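Local coordinates for protein dihydropteroate synthase (Clostridioides difficile, PDB 6PZ2) that probably catalyses the joining of a pterin pyrophosphate to p-aminobenzoate, forming the dihydropteroate needed for folate synthesis, at residues G55-R60 with S64-D69; Y145-D148 with K154-F157; L237-G242 with R259-I264; E102-G107 with G128-E133. One frame throughout, in Å; residues are numbered along the deposited sequence.

Contact 1 of 4, residues G55-R60 with S64-D69. With PT1 (pteroic acid), chain K; SO4 (sulfate ion), chain B.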
loop_
_atom_site.group_PDB
_atom_site.type_symbol
_atom_site.label_atom_id
_atom_site.label_comp_id
_atom_site.label_asym_id
_atom_site.label_seq_id
_atom_site.Cartn_x
_atom_site.Cartn_y
_atom_site.Cartn_z
ATOM N N GLY A 55 7.322 7.983 -23.978
ATOM C CA GLY A 55 7.833 9.352 -24.013
ATOM C C GLY A 55 9.205 9.417 -24.653
ATOM O O GLY A 55 10.048 8.559 -24.400
ATOM N N GLY A 56 9.435 10.430 -25.472
ATOM C CA GLY A 56 10.712 10.568 -26.128
ATOM C C GLY A 56 11.500 11.743 -25.573
ATOM O O GLY A 56 12.610 12.011 -25.999
ATOM N N GLU A 57 10.858 12.501 -24.705
ATOM C CA GLU A 57 11.491 13.502 -23.867
ATOM C C GLU A 57 11.201 13.126 -22.414
ATOM O O GLU A 57 10.096 12.722 -22.090
ATOM C CB GLU A 57 10.906 14.887 -24.125
ATOM C CG GLU A 57 11.524 15.975 -23.269
ATOM C CD GLU A 57 11.138 17.400 -23.637
ATOM O OE1 GLU A 57 10.421 18.016 -22.853
ATOM O OE2 GLU A 57 11.590 17.919 -24.665
ATOM N N SER A 58 12.198 13.236 -21.550
ATOM C CA SER A 58 11.973 12.998 -20.134
ATOM C C SER A 58 11.525 14.307 -19.464
ATOM O O SER A 58 12.218 15.331 -19.565
ATOM C CB SER A 58 13.242 12.438 -19.516
ATOM O OG SER A 58 13.066 12.217 -18.127
ATOM N N THR A 59 10.420 14.268 -18.727
ATOM C CA THR A 59 9.979 15.398 -17.881
ATOM C C THR A 59 10.451 15.240 -16.424
ATOM O O THR A 59 10.127 16.041 -15.562
ATOM C CB THR A 59 8.455 15.533 -17.957
ATOM O OG1 THR A 59 7.919 14.411 -17.268
ATOM C CG2 THR A 59 7.921 15.509 -19.373
ATOM N N ARG A 60 11.219 14.200 -16.150
ATOM C CA ARG A 60 11.950 14.049 -14.917
ATOM C C ARG A 60 12.896 15.244 -14.722
ATOM O O ARG A 60 13.560 15.647 -15.656
ATOM C CB ARG A 60 12.721 12.732 -15.009
ATOM C CG ARG A 60 13.236 12.231 -13.677
ATOM C CD ARG A 60 14.011 10.966 -13.921
ATOM N NE ARG A 60 13.230 9.820 -14.358
ATOM C CZ ARG A 60 13.811 8.674 -14.696
ATOM N NH1 ARG A 60 15.126 8.601 -14.787
ATOM N NH2 ARG A 60 13.102 7.591 -14.917
ATOM N N SER A 64 17.007 17.280 -20.268
ATOM C CA SER A 64 17.046 18.343 -21.252
ATOM C C SER A 64 15.775 18.328 -22.124
ATOM O O SER A 64 15.008 17.351 -22.198
ATOM C CB SER A 64 18.317 18.231 -22.055
ATOM O OG SER A 64 18.376 16.990 -22.746
ATOM N N TYR A 65 15.536 19.476 -22.741
ATOM C CA TYR A 65 14.475 19.652 -23.717
ATOM C C TYR A 65 14.920 18.949 -25.007
ATOM O O TYR A 65 16.086 18.974 -25.358
ATOM C CB TYR A 65 14.211 21.147 -23.916
ATOM C CG TYR A 65 13.447 21.533 -25.166
ATOM C CD1 TYR A 65 12.075 21.756 -25.128
ATOM C CD2 TYR A 65 14.092 21.717 -26.385
ATOM C CE1 TYR A 65 11.365 22.118 -26.263
ATOM C CE2 TYR A 65 13.398 22.085 -27.526
ATOM C CZ TYR A 65 12.028 22.280 -27.466
ATOM O OH TYR A 65 11.325 22.614 -28.588
ATOM N N VAL A 66 13.978 18.318 -25.683
ATOM C CA VAL A 66 14.163 17.672 -26.977
ATOM C C VAL A 66 13.319 18.446 -28.000
ATOM O O VAL A 66 12.122 18.687 -27.728
ATOM C CB VAL A 66 13.675 16.211 -26.873
ATOM C CG1 VAL A 66 13.943 15.402 -28.120
ATOM C CG2 VAL A 66 14.268 15.510 -25.659
ATOM N N ASP A 67 13.871 18.767 -29.176
ATOM C CA ASP A 67 13.052 19.378 -30.233
ATOM C C ASP A 67 12.133 18.280 -30.777
ATOM O O ASP A 67 12.428 17.088 -30.654
ATOM C CB ASP A 67 13.869 20.107 -31.310
ATOM C CG ASP A 67 14.543 19.187 -32.313
ATOM O OD1 ASP A 67 15.766 18.994 -32.179
ATOM O OD2 ASP A 67 13.848 18.652 -33.209
ATOM N N SER A 68 11.042 18.701 -31.386
ATOM C CA SER A 68 9.999 17.753 -31.713
ATOM C C SER A 68 10.404 16.795 -32.846
ATOM O O SER A 68 9.902 15.665 -32.891
ATOM C CB SER A 68 8.707 18.469 -31.987
ATOM O OG SER A 68 8.856 19.362 -33.063
ATOM N N ASP A 69 11.298 17.202 -33.739
ATOM C CA ASP A 69 11.775 16.277 -34.764
ATOM C C ASP A 69 12.502 15.110 -34.087
ATOM O O ASP A 69 12.264 13.946 -34.413
ATOM C CB ASP A 69 12.738 16.935 -35.763
ATOM C CG ASP A 69 12.087 17.687 -36.915
ATOM O OD1 ASP A 69 10.852 17.596 -37.088
ATOM O OD2 ASP A 69 12.841 18.353 -37.654
HETATM C C2 PT1 K . 2.852 12.213 -13.856
HETATM C C3 PT1 K . 4.077 12.150 -14.637
HETATM C C5 PT1 K . 3.864 12.071 -16.083
HETATM N N6 PT1 K . 5.337 12.138 -14.127
HETATM C C7 PT1 K . 1.535 12.173 -15.784
HETATM N N9 PT1 K . 2.622 12.109 -16.565
HETATM C C10 PT1 K . 6.396 12.092 -14.952
HETATM N N11 PT1 K . 0.299 12.176 -16.316
HETATM C C12 PT1 K . 6.200 12.057 -16.338
HETATM C C21 PT1 K . 10.806 13.917 -8.802
HETATM O O22 PT1 K . 10.460 14.795 -7.997
HETATM O O1 PT1 K . 2.888 12.285 -12.517
HETATM N N4 PT1 K . 1.640 12.251 -14.446
HETATM N N8 PT1 K . 4.957 12.007 -16.872
HETATM C C13 PT1 K . 7.793 12.116 -14.368
HETATM N N14 PT1 K . 7.949 13.367 -13.635
HETATM C C15 PT1 K . 8.694 13.473 -12.513
HETATM C C16 PT1 K . 9.606 12.489 -12.114
HETATM C C17 PT1 K . 8.489 14.578 -11.697
HETATM C C18 PT1 K . 10.317 12.656 -10.928
HETATM C C19 PT1 K . 9.194 14.746 -10.509
HETATM C C20 PT1 K . 10.102 13.775 -10.119
HETATM O O23 PT1 K . 11.695 13.123 -8.486
HETATM S S SO4 B . 9.454 8.857 -15.066
HETATM O O1 SO4 B . 10.322 9.969 -14.618
HETATM O O2 SO4 B . 8.680 9.281 -16.253
HETATM O O3 SO4 B . 8.524 8.486 -13.976
HETATM O O4 SO4 B . 10.292 7.688 -15.416
HETATM O O HOH W 1 14.710 14.595 -22.139
#
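The carboxylate of E57 receives the backbone N-H of V66 from above its plane, 36° out of it, while the ring of Y65 lies obliquely beside the same oxygen. The bond from V66 N to E57 OE2 is short, 2.6 Å, and nearly straight at 169°. With CG anti to the backbone N (chi1 180°) and the rest of the chain extended, E57 reaches across to the returning arm of the same loop. On the way its CG packs against V66 CG2 at 3.7 Å, the two side chains sliding past each other in opposite directions. A glutamate suits this buried place because its length spans the gap and its charge is matched: K96 forms a salt bridge to OE2, and Y95 OH is hydrogen-bonded to OE1. A water adds a second link, accepting from S58 N at 2.9 Å and donating to S64 O at 2.8 Å.

Further along 55-60 the loop turns to the ligands. T59 OG1 comes within 3.1 Å of C12 of the pterin of pteroic acid. The guanidinium of R60 meets a sulfate at its edge, NE giving a bond of 2.9 Å to sulfate O1 and NH2 one to O4; R247 and H249 hold the same ion. In this TIM-barrel family the sulfate probably marks the pyrophosphate site. The chemistry implies a division of labour: E57 and V66 tie the outgoing arm of the loop to the stretch leading into helix 68-85, and K96 probably stabilises the buried carboxylate as an anion, while T59 and R60 belong to the pocket that holds pteroic acid.

Contact 2 of 4, residues Y145-D148 with K154-F157. With SO4 (sulfate ion), chain E.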
loop_
_atom_site.group_PDB
_atom_site.type_symbol
_atom_site.label_atom_id
_atom_site.label_comp_id
_atom_site.label_asym_id
_atom_site.label_seq_id
_atom_site.Cartn_x
_atom_site.Cartn_y
_atom_site.Cartn_z
ATOM N N TYR A 145 2.232 29.487 -4.364
ATOM C CA TYR A 145 0.789 29.415 -4.521
ATOM C C TYR A 145 0.175 30.507 -3.634
ATOM O O TYR A 145 0.368 30.461 -2.440
ATOM C CB TYR A 145 0.271 28.033 -4.097
ATOM C CG TYR A 145 0.672 26.925 -5.032
ATOM C CD1 TYR A 145 -0.151 26.548 -6.079
ATOM C CD2 TYR A 145 1.894 26.293 -4.898
ATOM C CE1 TYR A 145 0.217 25.558 -6.973
ATOM C CE2 TYR A 145 2.279 25.304 -5.784
ATOM C CZ TYR A 145 1.438 24.939 -6.820
ATOM O OH TYR A 145 1.844 24.002 -7.715
ATOM N N ASP A 146 -0.553 31.463 -4.195
ATOM C CA ASP A 146 -1.171 32.535 -3.421
ATOM C C ASP A 146 -2.480 32.052 -2.803
ATOM O O ASP A 146 -2.861 32.579 -1.789
ATOM C CB ASP A 146 -1.487 33.781 -4.256
ATOM C CG ASP A 146 -0.271 34.483 -4.842
ATOM O OD1 ASP A 146 0.826 34.408 -4.235
ATOM O OD2 ASP A 146 -0.439 35.112 -5.901
ATOM N N LYS A 147 -3.187 31.145 -3.455
ATOM C CA LYS A 147 -4.353 30.486 -2.894
ATOM C C LYS A 147 -3.969 29.118 -2.322
ATOM O O LYS A 147 -2.907 28.582 -2.586
ATOM C CB LYS A 147 -5.391 30.128 -3.958
ATOM C CG LYS A 147 -5.944 31.268 -4.790
ATOM C CD LYS A 147 -6.931 30.747 -5.821
ATOM C CE LYS A 147 -7.547 31.829 -6.681
ATOM N NZ LYS A 147 -8.997 31.591 -6.879
ATOM N N ASP A 148 -4.919 28.548 -1.596
ATOM C CA ASP A 148 -4.927 27.146 -1.233
ATOM C C ASP A 148 -4.467 26.322 -2.449
ATOM O O ASP A 148 -5.020 26.467 -3.552
ATOM C CB ASP A 148 -6.326 26.735 -0.756
ATOM C CG ASP A 148 -6.435 25.242 -0.484
ATOM O OD1 ASP A 148 -5.920 24.800 0.551
ATOM O OD2 ASP A 148 -6.984 24.526 -1.342
ATOM N N LYS A 154 -7.487 23.124 -8.881
ATOM C CA LYS A 154 -8.819 22.997 -9.471
ATOM C C LYS A 154 -9.104 24.144 -10.452
ATOM O O LYS A 154 -9.770 23.926 -11.473
ATOM C CB LYS A 154 -9.896 22.982 -8.387
ATOM C CG LYS A 154 -10.041 21.658 -7.648
ATOM C CD LYS A 154 -11.017 21.798 -6.500
ATOM C CE LYS A 154 -11.492 20.486 -5.920
ATOM N NZ LYS A 154 -12.578 20.728 -4.943
ATOM N N ASP A 155 -8.646 25.346 -10.129
ATOM C CA ASP A 155 -8.815 26.508 -11.015
ATOM C C ASP A 155 -8.118 26.234 -12.361
ATOM O O ASP A 155 -8.659 26.501 -13.452
ATOM C CB ASP A 155 -8.205 27.776 -10.394
ATOM C CG ASP A 155 -9.029 28.399 -9.269
ATOM O OD1 ASP A 155 -10.205 28.029 -9.130
ATOM O OD2 ASP A 155 -8.485 29.250 -8.528
ATOM N N PHE A 156 -6.896 25.705 -12.258
ATOM C CA PHE A 156 -6.083 25.367 -13.406
ATOM C C PHE A 156 -6.814 24.334 -14.265
ATOM O O PHE A 156 -6.902 24.511 -15.473
ATOM C CB PHE A 156 -4.732 24.836 -12.941
ATOM C CG PHE A 156 -3.810 24.344 -14.022
ATOM C CD1 PHE A 156 -2.709 25.102 -14.399
ATOM C CD2 PHE A 156 -4.016 23.108 -14.617
ATOM C CE1 PHE A 156 -1.859 24.641 -15.389
ATOM C CE2 PHE A 156 -3.173 22.657 -15.622
ATOM C CZ PHE A 156 -2.093 23.421 -16.003
ATOM N N PHE A 157 -7.389 23.312 -13.638
ATOM C CA PHE A 157 -8.121 22.326 -14.421
ATOM C C PHE A 157 -9.310 22.961 -15.144
ATOM O O PHE A 157 -9.632 22.558 -16.251
ATOM C CB PHE A 157 -8.619 21.167 -13.556
ATOM C CG PHE A 157 -7.531 20.250 -13.065
ATOM C CD1 PHE A 157 -7.658 19.610 -11.843
ATOM C CD2 PHE A 157 -6.414 19.988 -13.837
ATOM C CE1 PHE A 157 -6.681 18.739 -11.389
ATOM C CE2 PHE A 157 -5.446 19.101 -13.396
ATOM C CZ PHE A 157 -5.580 18.485 -12.176
HETATM S S SO4 E . -2.542 30.930 -7.346
HETATM O O1 SO4 E . -2.540 32.344 -6.902
HETATM O O2 SO4 E . -1.663 30.819 -8.531
HETATM O O3 SO4 E . -1.955 30.039 -6.309
HETATM O O4 SO4 E . -3.952 30.563 -7.665
#
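The loop that carries K147 to its partner D155 begins with Y145, whose hydroxyl is hydrogen-bonded to the carbonyl of G183 and whose aromatic body anchors the loop against H138 and Q140. D146 follows at the surface, and its backbone N gives a weak bond to O3 of a sulfate that S152 OG also binds. K147 N reaches the same oxygen at 3.3 Å, but much straighter, with an angle of 168°. The side chain of K147 then runs out past the ion, its CD 3.5 Å from sulfate O4, and bends only at its last torsion (chi4 -138°), which swings the ammonium to the aspartate. K147 NZ meets D155 OD2 at 2.9 Å on the syn side of the carboxylate, 17° out of its plane, the two side chains approaching from opposite directions. A long, flexible lysine can span the 10.1 Å between K147 CA and D155 CA. D148 ends the loop as N-cap of helix 149-166: its OD2 accepts from E151 N and its OD1 pairs with R195.

Between Y145-D148 and K154-F157 themselves, the direct link is this one pair of charged ends with little buried surface, a surface salt bridge probably weakened by water.

Contact 3 of 4, residues L237-G242 with R259-I264. With SO4 (sulfate ion), chain H.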
loop_
_atom_site.group_PDB
_atom_site.type_symbol
_atom_site.label_atom_id
_atom_site.label_comp_id
_atom_site.label_asym_id
_atom_site.label_seq_id
_atom_site.Cartn_x
_atom_site.Cartn_y
_atom_site.Cartn_z
ATOM N N LEU A 237 -3.565 4.498 -1.420
ATOM C CA LEU A 237 -4.239 5.669 -0.894
ATOM C C LEU A 237 -4.947 6.422 -2.023
ATOM O O LEU A 237 -6.060 6.947 -1.834
ATOM C CB LEU A 237 -3.201 6.567 -0.197
ATOM C CG LEU A 237 -2.546 5.930 1.028
ATOM C CD1 LEU A 237 -1.361 6.746 1.529
ATOM C CD2 LEU A 237 -3.556 5.751 2.150
ATOM N N GLY A 238 -4.275 6.497 -3.170
ATOM C CA GLY A 238 -4.846 7.165 -4.318
ATOM C C GLY A 238 -6.149 6.513 -4.711
ATOM O O GLY A 238 -7.172 7.183 -4.874
ATOM N N ILE A 239 -6.141 5.203 -4.831
ATOM C CA ILE A 239 -7.374 4.521 -5.261
ATOM C C ILE A 239 -8.471 4.817 -4.243
ATOM O O ILE A 239 -9.574 5.134 -4.601
ATOM C CB ILE A 239 -7.193 3.005 -5.375
ATOM C CG1 ILE A 239 -6.198 2.662 -6.484
ATOM C CG2 ILE A 239 -8.552 2.326 -5.584
ATOM C CD1 ILE A 239 -5.570 1.288 -6.333
ATOM N N ARG A 240 -8.148 4.793 -2.958
ATOM C CA ARG A 240 -9.174 5.042 -1.961
ATOM C C ARG A 240 -9.724 6.458 -2.157
ATOM O O ARG A 240 -10.924 6.666 -1.986
ATOM C CB ARG A 240 -8.635 4.797 -0.549
ATOM C CG ARG A 240 -9.278 5.664 0.520
ATOM C CD ARG A 240 -9.935 4.947 1.676
ATOM N NE ARG A 240 -9.013 4.915 2.781
ATOM C CZ ARG A 240 -9.332 4.737 4.056
ATOM N NH1 ARG A 240 -8.659 3.834 4.748
ATOM N NH2 ARG A 240 -10.217 5.506 4.657
ATOM N N ASP A 241 -8.864 7.403 -2.547
ATOM C CA ASP A 241 -9.247 8.788 -2.774
ATOM C C ASP A 241 -9.906 9.034 -4.148
ATOM O O ASP A 241 -10.250 10.156 -4.466
ATOM C CB ASP A 241 -7.991 9.645 -2.605
ATOM C CG ASP A 241 -7.624 9.818 -1.141
ATOM O OD1 ASP A 241 -8.573 9.996 -0.358
ATOM O OD2 ASP A 241 -6.405 9.794 -0.805
ATOM N N GLY A 242 -10.083 8.035 -5.001
ATOM C CA GLY A 242 -10.824 8.209 -6.236
ATOM C C GLY A 242 -9.968 8.034 -7.485
ATOM O O GLY A 242 -10.503 8.171 -8.606
ATOM N N ARG A 259 -5.555 -4.347 -6.910
ATOM C CA ARG A 259 -6.674 -5.324 -6.840
ATOM C C ARG A 259 -7.140 -5.504 -5.394
ATOM O O ARG A 259 -8.324 -5.577 -5.149
ATOM C CB ARG A 259 -6.217 -6.663 -7.412
ATOM C CG ARG A 259 -6.086 -6.611 -8.924
ATOM C CD ARG A 259 -5.786 -7.969 -9.506
ATOM N NE ARG A 259 -5.777 -7.924 -10.951
ATOM C CZ ARG A 259 -5.343 -8.915 -11.726
ATOM N NH1 ARG A 259 -5.419 -8.798 -13.041
ATOM N NH2 ARG A 259 -4.869 -10.029 -11.189
ATOM N N MET A 260 -6.206 -5.450 -4.439
ATOM C CA MET A 260 -6.553 -5.633 -3.055
ATOM C C MET A 260 -7.366 -4.418 -2.626
ATOM O O MET A 260 -8.418 -4.555 -2.029
ATOM C CB MET A 260 -5.311 -5.834 -2.171
ATOM C CG MET A 260 -5.649 -6.281 -0.749
ATOM S SD MET A 260 -6.505 -7.904 -0.742
ATOM C CE MET A 260 -7.707 -7.651 0.558
ATOM N N THR A 261 -6.919 -3.232 -3.027
ATOM C CA THR A 261 -7.638 -2.031 -2.676
ATOM C C THR A 261 -9.002 -1.989 -3.379
ATOM O O THR A 261 -10.012 -1.585 -2.784
ATOM C CB THR A 261 -6.787 -0.797 -3.012
ATOM O OG1 THR A 261 -5.439 -0.979 -2.566
ATOM C CG2 THR A 261 -7.389 0.444 -2.415
ATOM N N ASP A 262 -9.036 -2.391 -4.646
ATOM C CA ASP A 262 -10.315 -2.394 -5.388
ATOM C C ASP A 262 -11.310 -3.292 -4.639
ATOM O O ASP A 262 -12.475 -2.934 -4.511
ATOM C CB ASP A 262 -10.194 -2.913 -6.835
ATOM C CG ASP A 262 -9.439 -2.003 -7.793
ATOM O OD1 ASP A 262 -9.295 -0.786 -7.467
ATOM O OD2 ASP A 262 -8.957 -2.527 -8.833
ATOM N N ALA A 263 -10.856 -4.449 -4.149
ATOM C CA ALA A 263 -11.786 -5.407 -3.489
ATOM C C ALA A 263 -12.367 -4.798 -2.208
ATOM O O ALA A 263 -13.500 -5.058 -1.864
ATOM C CB ALA A 263 -11.071 -6.701 -3.209
ATOM N N ILE A 264 -11.640 -3.899 -1.550
ATOM C CA ILE A 264 -12.141 -3.282 -0.322
ATOM C C ILE A 264 -13.079 -2.097 -0.622
ATOM O O ILE A 264 -14.060 -1.921 0.081
ATOM C CB ILE A 264 -10.948 -2.858 0.562
ATOM C CG1 ILE A 264 -10.104 -4.058 0.998
ATOM C CG2 ILE A 264 -11.394 -2.028 1.759
ATOM C CD1 ILE A 264 -8.745 -3.673 1.559
HETATM S S SO4 H . -4.711 -12.488 -14.148
HETATM O O1 SO4 H . -5.730 -11.663 -14.846
HETATM O O2 SO4 H . -3.365 -11.833 -14.139
HETATM O O3 SO4 H . -5.224 -12.675 -12.772
HETATM O O4 SO4 H . -4.594 -13.824 -14.797
#
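D262 OD1 is gripped by two polar groups, R266 NE in a salt bridge and T12 OG1 in a hydrogen bond, and it also lies 3.7 Å from I239 CG2. Here helices 228-240 and 251-265 of the TIM barrel, connected in sequence through strand 245-248, pack against each other. Isoleucine fits the spot because its branched side chain offers several carbons to the neighbouring helix. I239 CG2 rests 3.9 Å from T261 CG2, while its CD1 touches T261 CB at 4.1 Å. Threonine suits the other side by being two-faced: at chi1 -45° its hydroxyl turns back to the carbonyl of A257 one turn earlier, and its methyl is presented to I239. R240 leads away from this apolar patch to the second subunit, where NH1 forms a salt bridge with D241 of that subunit, so the helix serves the dimer as well.

Helix 228-240 ends in a Schellman motif, closed by G242, whose positive phi of 115° suits a residue without a side chain. Away from the contact, R259 binds a sulfate probably from the crystallisation liquor. In the closing turn G242 N is bonded to I239 O at 3.0 Å.

Contact 4 of 4, residues E102-G107 with G128-E133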
loop_
_atom_site.group_PDB
_atom_site.type_symbol
_atom_site.label_atom_id
_atom_site.label_comp_id
_atom_site.label_asym_id
_atom_site.label_seq_id
_atom_site.Cartn_x
_atom_site.Cartn_y
_atom_site.Cartn_z
ATOM N N GLU A 102 1.384 13.568 -34.876
ATOM C CA GLU A 102 1.957 12.398 -35.578
ATOM C C GLU A 102 1.588 11.101 -34.850
ATOM O O GLU A 102 1.213 10.095 -35.487
ATOM C CB GLU A 102 3.475 12.499 -35.732
ATOM C CG GLU A 102 3.938 13.469 -36.818
ATOM C CD GLU A 102 3.062 13.529 -38.067
ATOM O OE1 GLU A 102 2.361 14.581 -38.284
ATOM O OE2 GLU A 102 3.016 12.495 -38.782
ATOM N N ALA A 103 1.688 11.141 -33.522
ATOM C CA ALA A 103 1.395 9.939 -32.725
ATOM C C ALA A 103 -0.063 9.541 -32.951
ATOM O O ALA A 103 -0.392 8.335 -33.014
ATOM C CB ALA A 103 1.669 10.191 -31.257
ATOM N N LEU A 104 -0.935 10.553 -32.977
ATOM C CA LEU A 104 -2.360 10.261 -33.080
ATOM C C LEU A 104 -2.690 9.756 -34.490
ATOM O O LEU A 104 -3.532 8.872 -34.648
ATOM C CB LEU A 104 -3.146 11.527 -32.737
ATOM C CG LEU A 104 -3.240 11.830 -31.245
ATOM C CD1 LEU A 104 -3.800 13.218 -31.012
ATOM C CD2 LEU A 104 -4.101 10.794 -30.546
ATOM N N LYS A 105 -2.021 10.283 -35.520
ATOM C CA LYS A 105 -2.219 9.719 -36.854
ATOM C C LYS A 105 -1.829 8.238 -36.872
ATOM O O LYS A 105 -2.467 7.454 -37.557
ATOM C CB LYS A 105 -1.392 10.427 -37.925
ATOM C CG LYS A 105 -1.830 11.830 -38.304
ATOM C CD LYS A 105 -0.796 12.490 -39.199
ATOM C CE LYS A 105 -1.077 13.947 -39.479
ATOM N NZ LYS A 105 0.055 14.595 -40.185
ATOM N N LEU A 106 -0.812 7.833 -36.127
ATOM C CA LEU A 106 -0.415 6.404 -36.088
ATOM C C LEU A 106 -1.281 5.564 -35.145
ATOM O O LEU A 106 -0.990 4.382 -35.001
ATOM C CB LEU A 106 1.047 6.303 -35.660
ATOM C CG LEU A 106 2.049 6.893 -36.647
ATOM C CD1 LEU A 106 3.430 7.003 -36.023
ATOM C CD2 LEU A 106 2.107 6.056 -37.916
ATOM N N GLY A 107 -2.313 6.103 -34.497
ATOM C CA GLY A 107 -3.247 5.241 -33.733
ATOM C C GLY A 107 -3.001 5.215 -32.224
ATOM O O GLY A 107 -3.627 4.461 -31.501
ATOM N N GLY A 128 -8.843 17.583 -30.148
ATOM C CA GLY A 128 -10.206 17.666 -30.702
ATOM C C GLY A 128 -10.276 17.047 -32.089
ATOM O O GLY A 128 -11.135 16.200 -32.368
ATOM N N LYS A 129 -9.320 17.455 -32.917
ATOM C CA LYS A 129 -9.216 17.009 -34.301
ATOM C C LYS A 129 -9.193 15.479 -34.404
ATOM O O LYS A 129 -9.795 14.960 -35.326
ATOM C CB LYS A 129 -7.948 17.610 -34.901
ATOM C CG LYS A 129 -7.527 17.145 -36.289
ATOM C CD LYS A 129 -6.340 18.012 -36.733
ATOM C CE LYS A 129 -5.876 17.812 -38.158
ATOM N NZ LYS A 129 -4.785 18.768 -38.474
ATOM N N TYR A 130 -8.493 14.764 -33.505
ATOM C CA TYR A 130 -8.398 13.323 -33.654
ATOM C C TYR A 130 -9.388 12.642 -32.713
ATOM O O TYR A 130 -9.415 11.427 -32.637
ATOM C CB TYR A 130 -6.955 12.834 -33.486
ATOM C CG TYR A 130 -6.059 13.276 -34.612
ATOM C CD1 TYR A 130 -5.970 12.567 -35.800
ATOM C CD2 TYR A 130 -5.353 14.459 -34.507
ATOM C CE1 TYR A 130 -5.165 13.002 -36.841
ATOM C CE2 TYR A 130 -4.554 14.921 -35.537
ATOM C CZ TYR A 130 -4.483 14.205 -36.719
ATOM O OH TYR A 130 -3.714 14.714 -37.723
ATOM N N ASP A 131 -10.177 13.410 -31.978
ATOM C CA ASP A 131 -11.063 12.804 -31.009
ATOM C C ASP A 131 -10.258 11.989 -30.005
ATOM O O ASP A 131 -10.636 10.879 -29.644
ATOM C CB ASP A 131 -12.044 11.839 -31.671
ATOM C CG ASP A 131 -13.342 12.539 -31.995
ATOM O OD1 ASP A 131 -14.121 12.845 -31.046
ATOM O OD2 ASP A 131 -13.511 12.820 -33.179
ATOM N N ALA A 132 -9.141 12.534 -29.568
ATOM C CA ALA A 132 -8.276 11.749 -28.691
ATOM C C ALA A 132 -8.744 11.875 -27.231
ATOM O O ALA A 132 -9.458 12.812 -26.835
ATOM C CB ALA A 132 -6.871 12.258 -28.836
ATOM N N GLU A 133 -8.256 10.953 -26.406
ATOM C CA GLU A 133 -8.315 11.111 -24.968
ATOM C C GLU A 133 -7.126 11.978 -24.576
ATOM O O GLU A 133 -6.126 11.964 -25.283
ATOM C CB GLU A 133 -8.238 9.757 -24.279
ATOM C CG GLU A 133 -8.854 8.703 -25.154
ATOM C CD GLU A 133 -9.926 7.939 -24.436
ATOM O OE1 GLU A 133 -11.089 8.359 -24.526
ATOM O OE2 GLU A 133 -9.550 6.975 -23.756
#
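L104 packs closely on Y130 and A132, and this is the tight half of the contact. Its CB sits over one face of the Y130 ring, 4.2 Å from the centroid and 25° off the ring normal, a CH-pi contact displaced toward the rim. CG anti to the carbonyl carbon (chi1 -78°) turns the leucine's branches toward A132, with CD1 still against the ring; CD2 lies 3.6 Å from A132 CB and CD1 3.9 Å from the same methyl. A leucine fills this buried position with its two branches, and alanine is small enough to let it come close.

The other half is looser and looks to solvent. K105, exposed and extended, runs obliquely beside the phenol, its CE 3.3 Å from Y130 OH. The hydroxyl is itself bonded to E101, which also holds K129, whereas K105 NZ turns to its own helix, meeting E102 OE1 at 3.0 Å by the syn lone pair. The lysine lies close to a bound sulfate as well. These acids and the sulfate probably ease the approach of the two ammonium groups, K105 NZ and K129 NZ being 6.6 Å apart.

Both helices stop in Schellman motifs, at G107 and D131, before the chain returns to the sheet. Helix 97-105 is flanked beyond A103 and L106 by helix 68-85, L104 also touches V111 of strand 110-113, and E133 makes backbone hydrogen bonds with T109 and with V111 of that strand.

The four contacts are spread around one TIM barrel. Contacts 1 and 2 begin in the loops after strands 51-55 and 133-137, on the catalytic face in such barrels, and reach into the helices that follow, although of the two only contact 1 supplies pocket residues, T59 and R60; their centres are 27 Å apart. Contacts 3 and 4 join the C-terminal parts of neighbouring helices. Contact 4 is nearest to contact 1, with centres 19 Å apart and nearest atoms about 7 Å, and helix 68-85, which starts in contact 1, flanks it. Contact 3, its centre 33 Å from that of contact 1 and on the opposite side of the chain's centre, faces the second subunit instead.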